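Local coordinates for protein dihydropteroate synthase (PDB 6UCZ) that probably catalyses the joining of 6-hydroxymethyl-7,8-dihydropterin pyrophosphate to p-aminobenzoate, giving dihydropteroate for folate synthesis, at residues S262-L265 against A266-V270; P248-L251 against S252-D255. All coordinates share one frame; numbering follows the deposited sequence.

Contact 1: S262-L265 against A266-V270; sequences STFL and AQQQV
A Schellman motif ends helix 255-267 here, and L265 and V270 meet across it. V270 N reaches back to L265 O at 3.2 Å, with an N-H...O angle of 163°, while Q269 N bonds to A266 O at 2.9 Å inside the turn. Q268 is the first residue off the helical path, and Q269, the C-prime residue, turns the chain with its positive phi. L265 O also takes a weak bond from Q268 N, so a carbonyl at the end of the helix keeps partners after the regular ladder stops. The last turns of that ladder are ordinary: A266 N to S262 O, Q267 N to T263 O and Q268 N to F264 O. V270 CG2 comes to 4.1 Å from L265 CB, the apolar contact of the turn; both side chains also touch V236 of strand 235-236, and A266 rests on A288 of helix 278-290. The motif thus turns the helix into strand 272-275 within a beta-alpha-beta unit of the TIM-barrel-like pterin-binding fold. Beside helix 278-290, T263 and Q267 run side by side, T263 CG2 lying 3.9 Å from Q267 OE1. The more intimate pair is F264 with Q268. With CG anti to its backbone N (chi1 167°), F264 presents a ring face to Q268, whose chain bends at chi2 and folds over it. Ring and amide planes are 23° apart. Q268 CG makes a CH-pi contact 3.9 Å from the ring centroid, and beyond it Q268 NE2 lies over the same face, 3.3 Å from F264 CE1.

Contact 2: P248-L251 against S252-D255; sequences PVEL and SERD
The side chain of R254 runs back along the loop to V249, its guanidinium edge turned to the V249 carbonyl. R254 NE donates to V249 O at 3.0 Å in a nearly straight bond (168°); the oxygen lies in the guanidinium plane, though the donor is tilted from the carbonyl plane. An extended chain from CG to NE carries the group this far, with chi2 and chi3 both close to 180°. L251 covers one face of the guanidinium with its CA, and L251 CD1 approaches R254 NH1 to 3.9 Å as the two side chains cross at about a right angle. The aliphatic part of R254 is packed as well: R254 CG sits 3.2 Å from E250 O and 3.8 Å from V249 CG1. R254 NH1 has a second acceptor in R240 O, so two backbone carbonyls fix how the guanidinium is turned. Backbone bonds close the turn beneath, E253 N to E250 O at 3.0 Å and, weakly, R254 N to L251 O. The solvent side is looser. E250, S252 and E253 are exposed, as is L251 despite lying over the guanidinium; S252 OG bonds to E253 OE2 at 3.2 Å, on the anti side of the carboxylate and out of its plane, while E250 OE1 stays 3.8 Å from S252 OG. Next along the chain, D255 begins helix 255-267 and pairs with R240 in a salt bridge. The whole is a short turn of 3-10 character leading into a helix, within the long loop after strand 235-236 of this barrel.

Contacts 2 and 1 come in that order along the chain, one near each end of helix 255-267: 248-255 leads into its first turn, and 262-270 closes its last. Their centres are 20 Å apart and their nearest atoms about 6 Å, without touching. Together they bracket the helical leg of the crossover from strand 235-236 to strand 272-275, neighbours in the parallel sheet. Contact 2 is on the surface, the side chain of L251 about 8 Å from the bound pterin monophosphate; contact 1 is partly buried, the side chain of L265 about 10 Å from the bound pterin monophosphate. The strands or loops flanking this crossover supply ligand-pocket residues G237, K241, R274 and H276.

Contact 1: S262-L265 against A266-V270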
loop_
_atom_site.group_PDB
_atom_site.type_symbol
_atom_site.label_atom_id
_atom_site.label_comp_id
_atom_site.label_asym_id
_atom_site.label_seq_id
_atom_site.Cartn_x
_atom_site.Cartn_y
_atom_site.Cartn_z
ATOM N N SER A 262 -2.911 -3.603 13.738
ATOM C CA SER A 262 -4.067 -3.296 12.897
ATOM C C SER A 262 -5.226 -2.741 13.722
ATOM O O SER A 262 -5.894 -1.788 13.302
ATOM C CB SER A 262 -4.518 -4.546 12.143
ATOM O OG SER A 262 -3.564 -4.928 11.179
ATOM N N THR A 263 -5.478 -3.325 14.900
ATOM C CA THR A 263 -6.557 -2.830 15.754
ATOM C C THR A 263 -6.331 -1.374 16.126
ATOM O O THR A 263 -7.248 -0.549 16.031
ATOM C CB THR A 263 -6.673 -3.675 17.024
ATOM O OG1 THR A 263 -6.879 -5.049 16.683
ATOM C CG2 THR A 263 -7.854 -3.190 17.861
ATOM N N PHE A 264 -5.103 -1.035 16.534
ATOM C CA PHE A 264 -4.780 0.344 16.893
ATOM C C PHE A 264 -4.961 1.278 15.699
ATOM O O PHE A 264 -5.541 2.365 15.820
ATOM C CB PHE A 264 -3.340 0.423 17.397
ATOM C CG PHE A 264 -2.815 1.826 17.502
ATOM C CD1 PHE A 264 -3.020 2.559 18.671
ATOM C CD2 PHE A 264 -2.119 2.413 16.455
ATOM C CE1 PHE A 264 -2.544 3.861 18.788
ATOM C CE2 PHE A 264 -1.635 3.718 16.563
ATOM C CZ PHE A 264 -1.850 4.439 17.726
ATOM N N LEU A 265 -4.425 0.887 14.547
ATOM C CA LEU A 265 -4.535 1.728 13.357
ATOM C C LEU A 265 -5.997 1.934 12.963
ATOM O O LEU A 265 -6.402 3.046 12.607
ATOM C CB LEU A 265 -3.753 1.098 12.209
ATOM C CG LEU A 265 -2.241 1.014 12.389
ATOM C CD1 LEU A 265 -1.658 0.235 11.223
ATOM C CD2 LEU A 265 -1.634 2.411 12.476
ATOM N N ALA A 266 -6.811 0.880 13.048
ATOM C CA ALA A 266 -8.237 1.040 12.766
ATOM C C ALA A 266 -8.885 2.022 13.740
ATOM O O ALA A 266 -9.714 2.848 13.339
ATOM C CB ALA A 266 -8.942 -0.322 12.813
ATOM N N GLN A 267 -8.482 1.982 15.020
ATOM C CA GLN A 267 -9.016 2.930 15.991
ATOM C C GLN A 267 -8.650 4.375 15.664
ATOM O O GLN A 267 -9.404 5.293 16.009
ATOM C CB GLN A 267 -8.529 2.566 17.392
ATOM C CG GLN A 267 -9.124 1.284 17.898
ATOM C CD GLN A 267 -8.693 0.971 19.307
ATOM O OE1 GLN A 267 -7.642 0.369 19.541
ATOM N NE2 GLN A 267 -9.504 1.388 20.263
ATOM N N GLN A 268 -7.496 4.604 15.025
ATOM C CA GLN A 268 -7.077 5.919 14.558
ATOM C C GLN A 268 -7.751 6.328 13.245
ATOM O O GLN A 268 -7.343 7.334 12.646
ATOM C CB GLN A 268 -5.557 5.949 14.377
ATOM C CG GLN A 268 -4.768 5.446 15.577
ATOM C CD GLN A 268 -5.051 6.215 16.841
ATOM O OE1 GLN A 268 -5.046 7.447 16.850
ATOM N NE2 GLN A 268 -5.300 5.491 17.923
ATOM N N GLN A 269 -8.719 5.544 12.763
ATOM C CA GLN A 269 -9.457 5.814 11.522
ATOM C C GLN A 269 -8.561 5.805 10.288
ATOM O O GLN A 269 -8.834 6.518 9.317
ATOM C CB GLN A 269 -10.237 7.136 11.590
ATOM C CG GLN A 269 -11.237 7.206 12.735
ATOM C CD GLN A 269 -12.181 6.015 12.748
ATOM O OE1 GLN A 269 -12.243 5.269 13.726
ATOM N NE2 GLN A 269 -12.917 5.827 11.655
ATOM N N VAL A 270 -7.509 4.982 10.301
ATOM C CA VAL A 270 -6.713 4.788 9.095
ATOM C C VAL A 270 -7.604 4.170 8.027
ATOM O O VAL A 270 -8.353 3.225 8.294
ATOM C CB VAL A 270 -5.477 3.923 9.387
ATOM C CG1 VAL A 270 -4.777 3.555 8.071
ATOM C CG2 VAL A 270 -4.527 4.677 10.324
#

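Contact 2: P248-L251 against S252-D255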
loop_
_atom_site.group_PDB
_atom_site.type_symbol
_atom_site.label_atom_id
_atom_site.label_comp_id
_atom_site.label_asym_id
_atom_site.label_seq_id
_atom_site.Cartn_x
_atom_site.Cartn_y
_atom_site.Cartn_z
ATOM N N PRO A 248 10.945 -8.678 19.493
ATOM C CA PRO A 248 11.503 -9.913 18.926
ATOM C C PRO A 248 10.384 -10.859 18.470
ATOM O O PRO A 248 9.906 -11.703 19.226
ATOM C CB PRO A 248 12.348 -10.480 20.077
ATOM C CG PRO A 248 11.720 -9.919 21.315
ATOM C CD PRO A 248 11.135 -8.574 20.947
ATOM N N VAL A 249 9.906 -10.643 17.239
ATOM C CA VAL A 249 8.978 -11.543 16.556
ATOM C C VAL A 249 9.556 -11.803 15.172
ATOM O O VAL A 249 9.628 -10.886 14.341
ATOM C CB VAL A 249 7.555 -10.966 16.435
ATOM C CG1 VAL A 249 6.661 -11.947 15.679
ATOM C CG2 VAL A 249 6.957 -10.642 17.801
ATOM N N GLU A 250 9.955 -13.047 14.917
ATOM C CA GLU A 250 10.519 -13.402 13.623
ATOM C C GLU A 250 9.443 -13.400 12.536
ATOM O O GLU A 250 8.240 -13.529 12.800
ATOM C CB GLU A 250 11.233 -14.751 13.681
ATOM C CG GLU A 250 10.383 -15.932 14.084
ATOM C CD GLU A 250 11.196 -17.210 14.102
ATOM O OE1 GLU A 250 11.586 -17.677 13.010
ATOM O OE2 GLU A 250 11.473 -17.727 15.206
ATOM N N LEU A 251 9.917 -13.270 11.295
ATOM C CA LEU A 251 9.054 -13.037 10.141
ATOM C C LEU A 251 7.902 -14.031 10.045
ATOM O O LEU A 251 6.761 -13.637 9.784
ATOM C CB LEU A 251 9.904 -13.079 8.866
ATOM C CG LEU A 251 9.209 -13.085 7.500
ATOM C CD1 LEU A 251 8.318 -11.863 7.324
ATOM C CD2 LEU A 251 10.248 -13.173 6.373
ATOM N N SER A 252 8.159 -15.309 10.312
ATOM C CA SER A 252 7.132 -16.316 10.067
ATOM C C SER A 252 5.968 -16.239 11.048
ATOM O O SER A 252 4.917 -16.829 10.780
ATOM C CB SER A 252 7.750 -17.715 10.120
ATOM O OG SER A 252 8.186 -18.033 11.433
ATOM N N GLU A 253 6.117 -15.524 12.162
ATOM C CA GLU A 253 5.079 -15.461 13.183
ATOM C C GLU A 253 4.476 -14.065 13.308
ATOM O O GLU A 253 3.887 -13.742 14.337
ATOM C CB GLU A 253 5.645 -15.904 14.532
ATOM C CG GLU A 253 6.332 -17.251 14.497
ATOM C CD GLU A 253 5.398 -18.352 14.039
ATOM O OE1 GLU A 253 4.196 -18.292 14.385
ATOM O OE2 GLU A 253 5.860 -19.268 13.325
ATOM N N ARG A 254 4.540 -13.250 12.252
ATOM C CA ARG A 254 4.216 -11.840 12.415
ATOM C C ARG A 254 2.759 -11.493 12.149
ATOM O O ARG A 254 2.370 -10.345 12.400
ATOM C CB ARG A 254 5.108 -10.973 11.522
ATOM C CG ARG A 254 6.551 -10.879 12.037
ATOM C CD ARG A 254 7.398 -9.921 11.157
ATOM N NE ARG A 254 8.764 -9.829 11.662
ATOM C CZ ARG A 254 9.790 -9.383 10.951
ATOM N NH1 ARG A 254 9.604 -8.993 9.692
ATOM N NH2 ARG A 254 11.001 -9.334 11.497
ATOM N N ASP A 255 1.939 -12.433 11.666
ATOM C CA ASP A 255 0.561 -12.072 11.329
ATOM C C ASP A 255 -0.255 -11.693 12.573
ATOM O O ASP A 255 -1.023 -10.721 12.541
ATOM C CB ASP A 255 -0.096 -13.213 10.551
ATOM C CG ASP A 255 0.296 -13.207 9.063
ATOM O OD1 ASP A 255 0.663 -12.132 8.533
ATOM O OD2 ASP A 255 0.266 -14.277 8.428
#